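Local coordinates for binding domain (Hc) of Paraclostridial Mosquitocidal Protein 1 (Paraclostridium bifermentans, PDB 6HOX), which probably binds host nerve cells and takes part in delivering the light chain of a clostridial neurotoxin that targets Anopheles mosquitoes, at residues M265-I270 and T433-V438; R167-T172 and L181-D186. All coordinates share one frame; numbering follows the deposited sequence.

Interaction 1: M265-I270 and T433-V438; sequences MINQAI and TNWYFV
Met265, Ile266 and Asn267 pair antiparallel with Phe437, Tyr436 and Trp435 in the C-terminal receptor-binding part of the toxin, which has the beta-trefoil fold. The pairing joins strand 263-267, near the start of this part, to strand 435-438, near the chain's end. Ile266 and Tyr436 form the hydrogen-bonded pair, with a nearly straight bond from Tyr436 N to Ile266 O (177°).

The strand pairs are tightly packed. The Trp435 indole is held between two side chains. Met265 CE makes an off-centre CH-pi contact above the ring, 3.8 Å from Trp435 CE3. The opposite face takes Asn267, whose CB makes a CH-pi contact. Its amide stands almost upright to the ring, with Asn267 ND2 3.2 Å from Trp435 CZ2, and ND2 donates to Lys432 O. Met265 is fully extended, with CG anti to the backbone N (chi1 -179°). This carries its sulfur along Phe437, with Met265 SD 3.8 Å from Phe437 CE1, in an oblique Met-aromatic contact. Leu396 and Val317 also touch Met265. Trp435 NE1 is bonded to Leu396 O. On the Tyr436 side, Ile266 CD1 meets Val438 CG2 at 3.4 Å, closer than usual for two carbons.

The Gln268 end is looser and more polar, and Gln268 is partly exposed. Here the strand gives way to a type I turn, Asn267 to Ile270, reinforced by an Asx turn from Asn267 OD1 to Ala269 N. Gln268 uses both ends of its amide. Gln268 OE1 accepts from Asn434 ND2 (2.9 Å), which sits above the carbonyl plane. Gln268 NE2 donates to Tyr436 OH at 2.8 Å, with the hydroxyl oxygen in the Gln268 amide plane.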
loop_
_atom_site.group_PDB
_atom_site.type_symbol
_atom_site.label_atom_id
_atom_site.label_comp_id
_atom_site.label_asym_id
_atom_site.label_seq_id
_atom_site.Cartn_x
_atom_site.Cartn_y
_atom_site.Cartn_z
ATOM N N MET A 265 -14.588 -6.741 -2.727
ATOM C CA MET A 265 -13.817 -7.915 -2.461
ATOM C C MET A 265 -13.328 -8.448 -3.802
ATOM O O MET A 265 -14.144 -8.645 -4.713
ATOM C CB MET A 265 -14.666 -8.957 -1.725
ATOM C CG MET A 265 -13.932 -10.222 -1.386
ATOM S SD MET A 265 -15.006 -11.321 -0.468
ATOM C CE MET A 265 -13.835 -12.614 -0.070
ATOM N N ILE A 266 -12.000 -8.637 -3.896
ATOM C CA ILE A 266 -11.282 -8.924 -5.132
ATOM C C ILE A 266 -10.349 -10.124 -4.940
ATOM O O ILE A 266 -9.665 -10.265 -3.926
ATOM C CB ILE A 266 -10.488 -7.681 -5.570
ATOM C CG1 ILE A 266 -11.431 -6.539 -5.951
ATOM C CG2 ILE A 266 -9.511 -8.031 -6.681
ATOM C CD1 ILE A 266 -10.753 -5.197 -6.098
ATOM N N ASN A 267 -10.293 -10.963 -5.973
ATOM C CA ASN A 267 -9.382 -12.075 -6.029
ATOM C C ASN A 267 -8.109 -11.619 -6.730
ATOM O O ASN A 267 -8.180 -10.972 -7.765
ATOM C CB ASN A 267 -9.964 -13.273 -6.774
ATOM C CG ASN A 267 -9.085 -14.494 -6.631
ATOM O OD1 ASN A 267 -8.133 -14.673 -7.384
ATOM N ND2 ASN A 267 -9.382 -15.330 -5.653
ATOM N N GLN A 268 -6.955 -11.984 -6.159
ATOM C CA GLN A 268 -5.680 -11.482 -6.641
ATOM C C GLN A 268 -5.468 -11.878 -8.108
ATOM O O GLN A 268 -4.818 -11.155 -8.839
ATOM C CB GLN A 268 -4.532 -11.956 -5.757
ATOM C CG GLN A 268 -3.173 -11.430 -6.203
ATOM C CD GLN A 268 -2.100 -11.882 -5.254
ATOM O OE1 GLN A 268 -1.780 -13.067 -5.178
ATOM N NE2 GLN A 268 -1.610 -10.952 -4.449
ATOM N N ALA A 269 -6.034 -13.008 -8.539
ATOM C CA ALA A 269 -5.789 -13.524 -9.876
ATOM C C ALA A 269 -6.509 -12.681 -10.937
ATOM O O ALA A 269 -6.097 -12.705 -12.064
ATOM C CB ALA A 269 -6.172 -14.990 -9.960
ATOM N N ILE A 270 -7.561 -11.935 -10.570
ATOM C CA ILE A 270 -8.323 -11.101 -11.512
ATOM C C ILE A 270 -8.660 -9.787 -10.827
ATOM O O ILE A 270 -9.761 -9.620 -10.310
ATOM C CB ILE A 270 -9.618 -11.795 -11.986
ATOM C CG1 ILE A 270 -9.347 -13.194 -12.528
ATOM C CG2 ILE A 270 -10.363 -10.955 -13.009
ATOM C CD1 ILE A 270 -9.498 -14.258 -11.477
ATOM N N THR A 433 -5.851 -17.945 -4.199
ATOM C CA THR A 433 -6.248 -18.089 -2.787
ATOM C C THR A 433 -6.003 -16.802 -1.980
ATOM O O THR A 433 -6.279 -16.766 -0.785
ATOM C CB THR A 433 -5.554 -19.286 -2.123
ATOM O OG1 THR A 433 -4.136 -19.108 -2.163
ATOM C CG2 THR A 433 -5.915 -20.597 -2.789
ATOM N N ASN A 434 -5.566 -15.734 -2.649
ATOM C CA ASN A 434 -5.312 -14.446 -2.000
ATOM C C ASN A 434 -6.454 -13.494 -2.332
ATOM O O ASN A 434 -6.824 -13.359 -3.486
ATOM C CB ASN A 434 -3.986 -13.835 -2.443
ATOM C CG ASN A 434 -2.781 -14.593 -1.933
ATOM O OD1 ASN A 434 -2.799 -15.129 -0.830
ATOM N ND2 ASN A 434 -1.709 -14.585 -2.706
ATOM N N TRP A 435 -6.989 -12.851 -1.290
ATOM C CA TRP A 435 -8.138 -11.994 -1.359
ATOM C C TRP A 435 -7.781 -10.604 -0.830
ATOM O O TRP A 435 -7.077 -10.490 0.175
ATOM C CB TRP A 435 -9.278 -12.613 -0.551
ATOM C CG TRP A 435 -9.815 -13.857 -1.192
ATOM C CD1 TRP A 435 -9.457 -15.140 -0.916
ATOM C CD2 TRP A 435 -10.762 -13.927 -2.272
ATOM N NE1 TRP A 435 -10.145 -16.007 -1.720
ATOM C CE2 TRP A 435 -10.947 -15.296 -2.569
ATOM C CE3 TRP A 435 -11.473 -12.972 -3.015
ATOM C CZ2 TRP A 435 -11.823 -15.732 -3.563
ATOM C CZ3 TRP A 435 -12.345 -13.406 -3.993
ATOM C CH2 TRP A 435 -12.510 -14.767 -4.269
ATOM N N TYR A 436 -8.290 -9.579 -1.524
ATOM C CA TYR A 436 -8.161 -8.193 -1.137
ATOM C C TYR A 436 -9.528 -7.604 -0.791
ATOM O O TYR A 436 -10.561 -7.935 -1.415
ATOM C CB TYR A 436 -7.594 -7.329 -2.266
ATOM C CG TYR A 436 -6.183 -7.602 -2.701
ATOM C CD1 TYR A 436 -5.088 -7.100 -2.012
ATOM C CD2 TYR A 436 -5.941 -8.271 -3.887
ATOM C CE1 TYR A 436 -3.791 -7.284 -2.469
ATOM C CE2 TYR A 436 -4.649 -8.504 -4.330
ATOM C CZ TYR A 436 -3.569 -8.001 -3.629
ATOM O OH TYR A 436 -2.305 -8.240 -4.104
ATOM N N PHE A 437 -9.509 -6.651 0.147
ATOM C CA PHE A 437 -10.641 -5.798 0.427
ATOM C C PHE A 437 -10.260 -4.341 0.115
ATOM O O PHE A 437 -9.267 -3.843 0.633
ATOM C CB PHE A 437 -11.076 -6.001 1.877
ATOM C CG PHE A 437 -11.593 -7.382 2.164
ATOM C CD1 PHE A 437 -12.904 -7.720 1.878
ATOM C CD2 PHE A 437 -10.747 -8.367 2.666
ATOM C CE1 PHE A 437 -13.365 -9.011 2.118
ATOM C CE2 PHE A 437 -11.216 -9.648 2.923
ATOM C CZ PHE A 437 -12.529 -9.964 2.663
ATOM N N VAL A 438 -11.070 -3.675 -0.725
ATOM C CA VAL A 438 -10.829 -2.312 -1.209
ATOM C C VAL A 438 -11.990 -1.408 -0.783
ATOM O O VAL A 438 -13.138 -1.744 -1.021
ATOM C CB VAL A 438 -10.721 -2.248 -2.750
ATOM C CG1 VAL A 438 -10.208 -0.885 -3.205
ATOM C CG2 VAL A 438 -9.858 -3.343 -3.333
#

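Interaction 2: R167-T172 and L181-D186; sequences RHITIT and LYINGD
This contact is an antiparallel beta hairpin in the N-terminal receptor-binding part, which has a concanavalin-like, lectin-type fold. Strand 167-174 pairs on one edge with strand 178-183 and on the other with strand 89-96. Thr170 and Tyr182 are the hydrogen-bonded pair, with Tyr182 N to Thr170 O at 2.7 Å.

One face is apolar. Ile169 CD1 meets Ile183 CG1 at 3.7 Å, and Ile171 CG1 meets Leu181 CD1. Ile161 adds to this layer from a loop. On the other face, the Tyr182 ring turns its edge to Thr170 O, and CE1 touches Thr172 CG2. Val236 of helix 233-241 touches both Thr170 and Tyr182.

A type I' turn, Ile183 to Asp186, leads on to strand 186-192. In it Asn184 grips His168 twice. Asn184 N donates to His168 O. Asn184 OD1 takes His168 N at 2.9 Å in a nearly straight bond (173°), approached almost along its C=O axis. An amide side chain thus does the work of a strand carbonyl. At this turn end a water accepts from Arg167 NH1 and Asn184 ND2; the Arg167 guanidinium also donates to the carbonyls of Phe156, Ile157 and Tyr160.

A second water joins His168 ND1, Thr170 OG1 and Gly185 N. A third links Thr172 OG1 to Tyr182 OH, 2.6 Å from each. The polar side chains of His168, Thr170, Thr172 and Tyr182 are therefore satisfied partly through water, while the isoleucines and leucine opposite rely on apolar contact.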
loop_
_atom_site.group_PDB
_atom_site.type_symbol
_atom_site.label_atom_id
_atom_site.label_comp_id
_atom_site.label_asym_id
_atom_site.label_seq_id
_atom_site.Cartn_x
_atom_site.Cartn_y
_atom_site.Cartn_z
ATOM N N ARG A 167 3.627 2.664 0.100
ATOM C CA ARG A 167 4.952 2.144 -0.219
ATOM C C ARG A 167 5.963 2.664 0.809
ATOM O O ARG A 167 5.919 3.833 1.199
ATOM C CB ARG A 167 5.438 2.627 -1.590
ATOM C CG ARG A 167 4.520 2.316 -2.761
ATOM C CD ARG A 167 4.257 0.840 -2.964
ATOM N NE ARG A 167 3.625 0.634 -4.260
ATOM C CZ ARG A 167 2.864 -0.402 -4.615
ATOM N NH1 ARG A 167 2.636 -1.418 -3.791
ATOM N NH2 ARG A 167 2.334 -0.392 -5.830
ATOM N N HIS A 168 6.894 1.797 1.209
ATOM C CA HIS A 168 7.936 2.183 2.121
ATOM C C HIS A 168 9.201 2.370 1.307
ATOM O O HIS A 168 9.603 1.451 0.589
ATOM C CB HIS A 168 8.166 1.163 3.238
ATOM C CG HIS A 168 9.128 1.681 4.250
ATOM N ND1 HIS A 168 10.460 1.354 4.229
ATOM C CD2 HIS A 168 8.973 2.557 5.264
ATOM C CE1 HIS A 168 11.085 1.992 5.202
ATOM N NE2 HIS A 168 10.203 2.758 5.831
ATOM N N ILE A 169 9.793 3.557 1.428
ATOM C CA ILE A 169 10.993 3.912 0.659
ATOM C C ILE A 169 12.153 4.038 1.634
ATOM O O ILE A 169 11.986 4.665 2.699
ATOM C CB ILE A 169 10.795 5.226 -0.114
ATOM C CG1 ILE A 169 9.485 5.226 -0.907
ATOM C CG2 ILE A 169 11.998 5.507 -1.008
ATOM C CD1 ILE A 169 9.403 4.123 -1.934
ATOM N N THR A 170 13.298 3.452 1.263
ATOM C CA THR A 170 14.526 3.618 1.999
ATOM C C THR A 170 15.626 4.023 1.011
ATOM O O THR A 170 15.765 3.421 -0.041
ATOM C CB THR A 170 14.934 2.357 2.785
ATOM O OG1 THR A 170 13.857 1.843 3.572
ATOM C CG2 THR A 170 16.118 2.606 3.704
ATOM N N ILE A 171 16.411 5.039 1.393
ATOM C CA ILE A 171 17.570 5.521 0.627
ATOM C C ILE A 171 18.761 5.551 1.599
ATOM O O ILE A 171 18.702 6.228 2.620
ATOM C CB ILE A 171 17.283 6.921 0.029
ATOM C CG1 ILE A 171 16.092 6.915 -0.927
ATOM C CG2 ILE A 171 18.499 7.537 -0.646
ATOM C CD1 ILE A 171 15.479 8.273 -1.077
ATOM N N THR A 172 19.811 4.788 1.301
ATOM C CA THR A 172 20.995 4.741 2.130
ATOM C C THR A 172 22.130 5.426 1.356
ATOM O O THR A 172 22.282 5.232 0.133
ATOM C CB THR A 172 21.309 3.301 2.570
ATOM O OG1 THR A 172 21.709 2.527 1.440
ATOM C CG2 THR A 172 20.135 2.610 3.234
ATOM N N LEU A 181 18.677 2.569 -3.164
ATOM C CA LEU A 181 17.250 2.808 -2.988
ATOM C C LEU A 181 16.488 1.481 -2.891
ATOM O O LEU A 181 16.714 0.559 -3.678
ATOM C CB LEU A 181 16.698 3.653 -4.134
ATOM C CG LEU A 181 15.268 4.157 -3.888
ATOM C CD1 LEU A 181 15.070 5.571 -4.405
ATOM C CD2 LEU A 181 14.238 3.238 -4.519
ATOM N N TYR A 182 15.546 1.447 -1.938
ATOM C CA TYR A 182 14.735 0.289 -1.597
ATOM C C TYR A 182 13.249 0.684 -1.658
ATOM O O TYR A 182 12.904 1.796 -1.275
ATOM C CB TYR A 182 15.034 -0.188 -0.170
ATOM C CG TYR A 182 16.445 -0.632 0.124
ATOM C CD1 TYR A 182 17.432 0.288 0.428
ATOM C CD2 TYR A 182 16.788 -1.978 0.163
ATOM C CE1 TYR A 182 18.733 -0.108 0.700
ATOM C CE2 TYR A 182 18.086 -2.391 0.444
ATOM C CZ TYR A 182 19.070 -1.456 0.702
ATOM O OH TYR A 182 20.359 -1.830 0.983
ATOM N N ILE A 183 12.389 -0.223 -2.151
ATOM C CA ILE A 183 10.932 -0.143 -1.967
ATOM C C ILE A 183 10.500 -1.413 -1.222
ATOM O O ILE A 183 10.893 -2.518 -1.626
ATOM C CB ILE A 183 10.171 0.031 -3.302
ATOM C CG1 ILE A 183 10.620 1.286 -4.045
ATOM C CG2 ILE A 183 8.669 0.059 -3.054
ATOM C CD1 ILE A 183 10.113 1.425 -5.457
ATOM N N ASN A 184 9.742 -1.230 -0.127
ATOM C CA ASN A 184 9.215 -2.291 0.714
ATOM C C ASN A 184 10.353 -3.240 1.111
ATOM O O ASN A 184 10.213 -4.459 1.073
ATOM C CB ASN A 184 8.036 -3.004 0.032
ATOM C CG ASN A 184 6.853 -2.083 -0.223
ATOM O OD1 ASN A 184 6.711 -1.039 0.421
ATOM N ND2 ASN A 184 6.005 -2.440 -1.177
ATOM N N GLY A 185 11.498 -2.662 1.493
ATOM C CA GLY A 185 12.602 -3.430 2.023
ATOM C C GLY A 185 13.414 -4.155 0.957
ATOM O O GLY A 185 14.356 -4.852 1.304
ATOM N N ASP A 186 13.031 -4.034 -0.322
ATOM C CA ASP A 186 13.760 -4.631 -1.449
ATOM C C ASP A 186 14.600 -3.575 -2.192
ATOM O O ASP A 186 14.097 -2.556 -2.650
ATOM C CB ASP A 186 12.802 -5.267 -2.457
ATOM C CG ASP A 186 12.022 -6.460 -1.937
ATOM O OD1 ASP A 186 12.549 -7.173 -1.061
ATOM O OD2 ASP A 186 10.895 -6.669 -2.425
HETATM O O HOH W 1 3.233 -1.667 -1.140
HETATM O O HOH W 2 11.918 0.208 2.137
HETATM O O HOH W 3 21.950 -0.009 1.910
#

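Both interactions are buried antiparallel strand pairs, but they belong to different parts of the binding domain. Their centres are 25 Å apart, their nearest atoms about 8 Å apart, and they do not touch. Interaction 2 joins neighbouring strands of a local hairpin in the lectin-like part. Interaction 1 joins strands far apart in sequence within the trefoil part. They share no strand. Each has a partly exposed amide residue at one end, Gln268 or Asn184. Interaction 1 relies on aromatic and sulfur packing with direct side-chain bonds. Interaction 2 packs aliphatic side chains on one face and includes bridging waters.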